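Local coordinates for protein uridylate-specific endoribonuclease nsp11 (Prrsv 16244b, PDB 5EYI) that probably cleaves polyuridine RNA made during viral replication, as a uridylate-specific endoribonuclease that keeps host double-stranded RNA sensors from being activated, at residues 50-64 with 88-102. The protein carries 1 engineered substitution. Numbering follows the deposited sequence.
Sequences DRLVASLRPIHKYSR and YLTKFVKGEAQLLPE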
loop_
_atom_site.group_PDB
_atom_site.type_symbol
_atom_site.label_atom_id
_atom_site.label_comp_id
_atom_site.label_asym_id
_atom_site.label_seq_id
_atom_site.Cartn_x
_atom_site.Cartn_y
_atom_site.Cartn_z
ATOM N N ASP A 50 -12.690 -23.288 -25.797
ATOM C CA ASP A 50 -11.987 -22.534 -24.762
ATOM C C ASP A 50 -10.603 -22.242 -25.311
ATOM O O ASP A 50 -9.760 -23.130 -25.411
ATOM C CB ASP A 50 -11.951 -23.323 -23.459
ATOM C CG ASP A 50 -13.343 -23.724 -23.004
ATOM O OD1 ASP A 50 -14.097 -22.839 -22.559
ATOM O OD2 ASP A 50 -13.703 -24.914 -23.127
ATOM N N ARG A 51 -10.397 -21.005 -25.737
ATOM C CA ARG A 51 -9.156 -20.637 -26.384
ATOM C C ARG A 51 -8.810 -19.188 -26.145
ATOM O O ARG A 51 -9.689 -18.338 -26.029
ATOM C CB ARG A 51 -9.214 -20.938 -27.890
ATOM C CG ARG A 51 -10.289 -20.182 -28.648
ATOM C CD ARG A 51 -10.259 -20.497 -30.140
ATOM N NE ARG A 51 -11.185 -19.638 -30.874
ATOM C CZ ARG A 51 -12.514 -19.739 -30.872
ATOM N NH1 ARG A 51 -13.145 -20.681 -30.169
ATOM N NH2 ARG A 51 -13.233 -18.880 -31.594
ATOM N N LEU A 52 -7.514 -18.924 -26.071
ATOM C CA LEU A 52 -6.993 -17.583 -25.892
ATOM C C LEU A 52 -6.237 -17.302 -27.169
ATOM O O LEU A 52 -5.168 -17.870 -27.379
ATOM C CB LEU A 52 -6.067 -17.523 -24.673
ATOM C CG LEU A 52 -5.466 -16.154 -24.351
ATOM C CD1 LEU A 52 -6.568 -15.157 -24.010
ATOM C CD2 LEU A 52 -4.449 -16.275 -23.221
ATOM N N VAL A 53 -6.809 -16.472 -28.043
ATOM C CA VAL A 53 -6.209 -16.237 -29.350
ATOM C C VAL A 53 -5.338 -14.993 -29.266
ATOM O O VAL A 53 -5.817 -13.935 -28.872
ATOM C CB VAL A 53 -7.256 -16.070 -30.479
ATOM C CG1 VAL A 53 -6.553 -15.839 -31.817
ATOM C CG2 VAL A 53 -8.156 -17.301 -30.575
ATOM N N ALA A 54 -4.065 -15.149 -29.628
ATOM C CA ALA A 54 -3.124 -14.042 -29.772
ATOM C C ALA A 54 -3.032 -13.651 -31.246
ATOM O O ALA A 54 -2.736 -14.491 -32.102
ATOM C CB ALA A 54 -1.757 -14.464 -29.277
ATOM N N SER A 55 -3.277 -12.388 -31.550
ATOM C CA SER A 55 -3.317 -11.948 -32.942
ATOM C C SER A 55 -2.679 -10.592 -33.102
ATOM O O SER A 55 -2.683 -9.766 -32.185
ATOM C CB SER A 55 -4.762 -11.893 -33.441
ATOM O OG SER A 55 -5.536 -10.983 -32.677
ATOM N N LEU A 56 -2.163 -10.354 -34.297
ATOM C CA LEU A 56 -1.504 -9.099 -34.600
ATOM C C LEU A 56 -2.510 -7.968 -34.773
ATOM O O LEU A 56 -2.186 -6.804 -34.538
ATOM C CB LEU A 56 -0.647 -9.259 -35.853
ATOM C CG LEU A 56 0.366 -8.157 -36.095
ATOM C CD1 LEU A 56 1.291 -7.988 -34.887
ATOM C CD2 LEU A 56 1.152 -8.510 -37.341
ATOM N N ARG A 57 -3.729 -8.325 -35.171
ATOM C CA ARG A 57 -4.817 -7.375 -35.393
ATOM C C ARG A 57 -6.037 -7.835 -34.617
ATOM O O ARG A 57 -6.166 -9.028 -34.343
ATOM C CB ARG A 57 -5.173 -7.334 -36.883
ATOM C CG ARG A 57 -4.000 -7.048 -37.799
ATOM C CD ARG A 57 -4.440 -7.066 -39.255
ATOM N NE ARG A 57 -5.228 -5.890 -39.611
ATOM C CZ ARG A 57 -5.718 -5.633 -40.825
ATOM N NH1 ARG A 57 -5.524 -6.472 -41.841
ATOM N NH2 ARG A 57 -6.420 -4.523 -41.022
ATOM N N PRO A 58 -6.958 -6.909 -34.296
ATOM C CA PRO A 58 -8.149 -7.324 -33.541
ATOM C C PRO A 58 -9.009 -8.292 -34.343
ATOM O O PRO A 58 -9.111 -8.142 -35.559
ATOM C CB PRO A 58 -8.910 -6.010 -33.276
ATOM C CG PRO A 58 -8.099 -4.904 -33.851
ATOM C CD PRO A 58 -7.006 -5.492 -34.697
ATOM N N ILE A 59 -9.582 -9.291 -33.670
ATOM C CA ILE A 59 -10.457 -10.281 -34.318
ATOM C C ILE A 59 -11.903 -10.252 -33.828
ATOM O O ILE A 59 -12.740 -10.959 -34.371
ATOM C CB ILE A 59 -9.895 -11.716 -34.196
ATOM C CG1 ILE A 59 -9.858 -12.198 -32.739
ATOM C CG2 ILE A 59 -8.506 -11.795 -34.815
ATOM C CD1 ILE A 59 -9.458 -13.660 -32.605
ATOM N N HIS A 60 -12.192 -9.443 -32.815
ATOM C CA HIS A 60 -13.515 -9.389 -32.193
ATOM C C HIS A 60 -13.595 -8.071 -31.438
ATOM O O HIS A 60 -12.559 -7.469 -31.160
ATOM C CB HIS A 60 -13.683 -10.564 -31.221
ATOM C CG HIS A 60 -15.105 -10.848 -30.832
ATOM N ND1 HIS A 60 -15.737 -10.222 -29.780
ATOM C CD2 HIS A 60 -16.004 -11.723 -31.339
ATOM C CE1 HIS A 60 -16.969 -10.679 -29.667
ATOM N NE2 HIS A 60 -17.155 -11.596 -30.599
ATOM N N LYS A 61 -14.807 -7.636 -31.093
ATOM C CA LYS A 61 -15.020 -6.437 -30.264
ATOM C C LYS A 61 -14.353 -6.507 -28.873
ATOM O O LYS A 61 -14.050 -5.477 -28.270
ATOM C CB LYS A 61 -16.536 -6.178 -30.101
ATOM C CG LYS A 61 -16.941 -4.945 -29.279
ATOM C CD LYS A 61 -16.262 -3.652 -29.752
ATOM C CE LYS A 61 -16.602 -2.447 -28.876
ATOM N NZ LYS A 61 -17.879 -1.784 -29.272
ATOM N N TYR A 62 -14.115 -7.720 -28.390
ATOM C CA TYR A 62 -13.568 -7.984 -27.078
ATOM C C TYR A 62 -12.081 -8.341 -27.166
ATOM O O TYR A 62 -11.488 -8.721 -26.155
ATOM C CB TYR A 62 -14.328 -9.138 -26.417
ATOM C CG TYR A 62 -15.798 -8.897 -26.096
ATOM C CD1 TYR A 62 -16.295 -7.616 -25.801
ATOM C CD2 TYR A 62 -16.686 -9.972 -26.031
ATOM C CE1 TYR A 62 -17.635 -7.421 -25.484
ATOM C CE2 TYR A 62 -18.025 -9.789 -25.713
ATOM C CZ TYR A 62 -18.499 -8.516 -25.440
ATOM O OH TYR A 62 -19.828 -8.340 -25.125
ATOM N N SER A 63 -11.487 -8.241 -28.361
ATOM C CA SER A 63 -10.038 -8.287 -28.500
ATOM C C SER A 63 -9.444 -7.156 -27.674
ATOM O O SER A 63 -9.841 -6.001 -27.821
ATOM C CB SER A 63 -9.594 -8.142 -29.954
ATOM O OG SER A 63 -9.945 -9.283 -30.696
ATOM N N ARG A 64 -8.519 -7.516 -26.793
ATOM C CA ARG A 64 -7.858 -6.586 -25.891
ATOM C C ARG A 64 -6.478 -6.307 -26.474
ATOM O O ARG A 64 -5.688 -7.239 -26.675
ATOM C CB ARG A 64 -7.752 -7.225 -24.498
ATOM C CG ARG A 64 -6.756 -6.607 -23.523
ATOM C CD ARG A 64 -7.205 -5.246 -23.045
ATOM N NE ARG A 64 -8.444 -5.356 -22.288
ATOM C CZ ARG A 64 -9.245 -4.339 -22.004
ATOM N NH1 ARG A 64 -8.937 -3.100 -22.383
ATOM N NH2 ARG A 64 -10.361 -4.558 -21.324
ATOM N N TYR A 88 -2.863 -8.591 -29.763
ATOM C CA TYR A 88 -4.226 -8.599 -29.227
ATOM C C TYR A 88 -4.492 -9.958 -28.612
ATOM O O TYR A 88 -3.984 -10.957 -29.096
ATOM C CB TYR A 88 -5.262 -8.344 -30.327
ATOM C CG TYR A 88 -5.274 -6.914 -30.786
ATOM C CD1 TYR A 88 -4.398 -6.480 -31.772
ATOM C CD2 TYR A 88 -6.142 -5.986 -30.215
ATOM C CE1 TYR A 88 -4.386 -5.169 -32.178
ATOM C CE2 TYR A 88 -6.132 -4.667 -30.618
ATOM C CZ TYR A 88 -5.249 -4.268 -31.600
ATOM O OH TYR A 88 -5.232 -2.960 -31.998
ATOM N N LEU A 89 -5.295 -9.980 -27.550
ATOM C CA LEU A 89 -5.773 -11.225 -26.956
ATOM C C LEU A 89 -7.284 -11.286 -27.020
ATOM O O LEU A 89 -7.967 -10.313 -26.700
ATOM C CB LEU A 89 -5.332 -11.354 -25.494
ATOM C CG LEU A 89 -3.876 -11.735 -25.230
ATOM C CD1 LEU A 89 -3.678 -11.901 -23.729
ATOM C CD2 LEU A 89 -3.448 -12.986 -25.971
ATOM N N THR A 90 -7.800 -12.440 -27.425
ATOM C CA THR A 90 -9.228 -12.682 -27.405
ATOM C C THR A 90 -9.480 -14.008 -26.696
ATOM O O THR A 90 -8.943 -15.028 -27.089
ATOM C CB THR A 90 -9.813 -12.696 -28.832
ATOM O OG1 THR A 90 -9.270 -11.600 -29.578
ATOM C CG2 THR A 90 -11.332 -12.557 -28.787
ATOM N N LYS A 91 -10.284 -13.971 -25.643
ATOM C CA LYS A 91 -10.555 -15.145 -24.828
ATOM C C LYS A 91 -11.945 -15.686 -25.126
ATOM O O LYS A 91 -12.940 -14.982 -24.954
ATOM C CB LYS A 91 -10.452 -14.779 -23.349
ATOM C CG LYS A 91 -10.821 -15.893 -22.387
ATOM C CD LYS A 91 -10.348 -15.552 -20.988
ATOM C CE LYS A 91 -10.937 -16.482 -19.941
ATOM N NZ LYS A 91 -10.236 -16.291 -18.638
ATOM N N PHE A 92 -12.010 -16.938 -25.554
ATOM C CA PHE A 92 -13.281 -17.608 -25.766
ATOM C C PHE A 92 -13.476 -18.635 -24.681
ATOM O O PHE A 92 -12.581 -19.437 -24.451
ATOM C CB PHE A 92 -13.291 -18.305 -27.116
ATOM C CG PHE A 92 -13.249 -17.358 -28.272
ATOM C CD1 PHE A 92 -14.429 -16.919 -28.869
ATOM C CD2 PHE A 92 -12.037 -16.895 -28.760
ATOM C CE1 PHE A 92 -14.394 -16.035 -29.940
ATOM C CE2 PHE A 92 -11.995 -16.015 -29.830
ATOM C CZ PHE A 92 -13.173 -15.590 -30.426
ATOM N N VAL A 93 -14.625 -18.594 -24.006
ATOM C CA VAL A 93 -15.033 -19.680 -23.112
ATOM C C VAL A 93 -16.348 -20.254 -23.655
ATOM O O VAL A 93 -17.295 -19.514 -23.915
ATOM C CB VAL A 93 -15.098 -19.261 -21.609
ATOM C CG1 VAL A 93 -13.940 -18.334 -21.253
ATOM C CG2 VAL A 93 -16.432 -18.628 -21.226
ATOM N N LYS A 94 -16.371 -21.568 -23.859
ATOM C CA LYS A 94 -17.496 -22.281 -24.473
ATOM C C LYS A 94 -17.938 -21.673 -25.809
ATOM O O LYS A 94 -19.131 -21.537 -26.078
ATOM C CB LYS A 94 -18.666 -22.393 -23.485
ATOM C CG LYS A 94 -18.357 -23.283 -22.283
ATOM C CD LYS A 94 -19.610 -23.951 -21.728
ATOM C CE LYS A 94 -19.277 -24.983 -20.663
ATOM N NZ LYS A 94 -18.567 -24.380 -19.503
ATOM N N GLY A 95 -16.959 -21.281 -26.624
ATOM C CA GLY A 95 -17.206 -20.718 -27.949
ATOM C C GLY A 95 -17.540 -19.233 -27.996
ATOM O O GLY A 95 -17.542 -18.651 -29.084
ATOM N N GLU A 96 -17.798 -18.617 -26.836
ATOM C CA GLU A 96 -18.207 -17.214 -26.740
ATOM C C GLU A 96 -17.043 -16.332 -26.295
ATOM O O GLU A 96 -16.378 -16.635 -25.301
ATOM C CB GLU A 96 -19.348 -17.056 -25.725
ATOM C CG GLU A 96 -20.510 -18.023 -25.921
ATOM C CD GLU A 96 -21.763 -17.591 -25.175
ATOM N N ALA A 97 -16.825 -15.235 -27.017
ATOM C CA ALA A 97 -15.813 -14.249 -26.662
ATOM C C ALA A 97 -16.165 -13.581 -25.339
ATOM O O ALA A 97 -17.316 -13.222 -25.114
ATOM C CB ALA A 97 -15.687 -13.201 -27.757
ATOM N N GLN A 98 -15.174 -13.434 -24.466
ATOM C CA GLN A 98 -15.371 -12.822 -23.161
ATOM C C GLN A 98 -14.712 -11.464 -23.117
ATOM O O GLN A 98 -13.712 -11.238 -23.787
ATOM C CB GLN A 98 -14.755 -13.698 -22.068
ATOM C CG GLN A 98 -15.289 -15.117 -22.009
ATOM C CD GLN A 98 -16.791 -15.169 -21.848
ATOM O OE1 GLN A 98 -17.507 -15.724 -22.690
ATOM N NE2 GLN A 98 -17.281 -14.568 -20.772
ATOM N N LEU A 99 -15.269 -10.572 -22.307
ATOM C CA LEU A 99 -14.620 -9.310 -21.991
ATOM C C LEU A 99 -13.396 -9.612 -21.127
ATOM O O LEU A 99 -13.512 -10.318 -20.127
ATOM C CB LEU A 99 -15.569 -8.387 -21.220
ATOM C CG LEU A 99 -15.254 -6.892 -21.340
ATOM C CD1 LEU A 99 -15.841 -6.353 -22.641
ATOM C CD2 LEU A 99 -15.771 -6.106 -20.135
ATOM N N LEU A 100 -12.233 -9.098 -21.522
ATOM C CA LEU A 100 -11.030 -9.203 -20.698
ATOM C C LEU A 100 -10.897 -7.949 -19.846
ATOM O O LEU A 100 -11.251 -6.865 -20.303
ATOM C CB LEU A 100 -9.780 -9.382 -21.564
ATOM C CG LEU A 100 -9.533 -10.787 -22.117
ATOM C CD1 LEU A 100 -8.469 -10.736 -23.204
ATOM C CD2 LEU A 100 -9.114 -11.753 -21.014
ATOM N N PRO A 101 -10.386 -8.086 -18.610
ATOM C CA PRO A 101 -10.194 -6.916 -17.760
ATOM C C PRO A 101 -8.986 -6.070 -18.167
ATOM O O PRO A 101 -8.191 -6.469 -19.017
ATOM C CB PRO A 101 -9.987 -7.524 -16.370
ATOM C CG PRO A 101 -9.398 -8.860 -16.635
ATOM C CD PRO A 101 -10.032 -9.334 -17.908
ATOM N N GLU A 102 -8.877 -4.901 -17.550
ATOM C CA GLU A 102 -7.761 -3.990 -17.779
ATOM C C GLU A 102 -6.568 -4.479 -16.968
ATOM O O GLU A 102 -6.735 -4.957 -15.844
ATOM C CB GLU A 102 -8.116 -2.568 -17.326
ATOM C CG GLU A 102 -9.334 -1.936 -18.001
ATOM C CD GLU A 102 -9.048 -1.326 -19.365
ATOM O OE1 GLU A 102 -10.001 -1.227 -20.174
ATOM O OE2 GLU A 102 -7.892 -0.928 -19.634
HETATM O O HOH W 1 -6.848 -11.941 -30.446
HETATM O O HOH W 2 -11.451 -11.447 -25.195
HETATM O O HOH W 3 -11.819 -7.516 -23.785
#
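R51 lays its guanidinium flat on the ring of F92, planes 12° apart and CZ of R51 3.7 Å from the F92 ring centroid, a cation-pi stack. Its CG sits between backbone N and carbonyl carbon (chi1 61°), the chain runs extended to NE, and a turn at chi4 (-73°) orients the group; N44 and the W48 carbonyl hold the NH2 and NH1 ends. Further along the same face, I59 CG1 packs 3.3 Å from T90 OG1, and that hydroxyl is hydrogen-bonded to S63 OG at 2.7 Å. S63 OG also receives the I59 amide, while a water joins T90 OG1 to S55 OG and the V53 carbonyl. R51, V53, T90 and F92 belong to a mixed sheet of the N-terminal domain of nsp11, where strand 85-93 runs antiparallel to both 51-55 and 64-67; the loop between those two, with I59 and S63, folds over this face. In that loop P58 lies over one face of the Y88 ring, CD 3.9 Å from the centroid, and H60 offers its ring face to a CH-pi contact from A97 CB of strand 96-98. R64, bent at chi2 and chi3, donates from NH2 a hydrogen bond to L100 O at 2.7 Å, in the guanidinium plane; its NH1 makes a salt bridge to E102 OE1 at 3.1 Å, the hydrogen bond within it weak and bent.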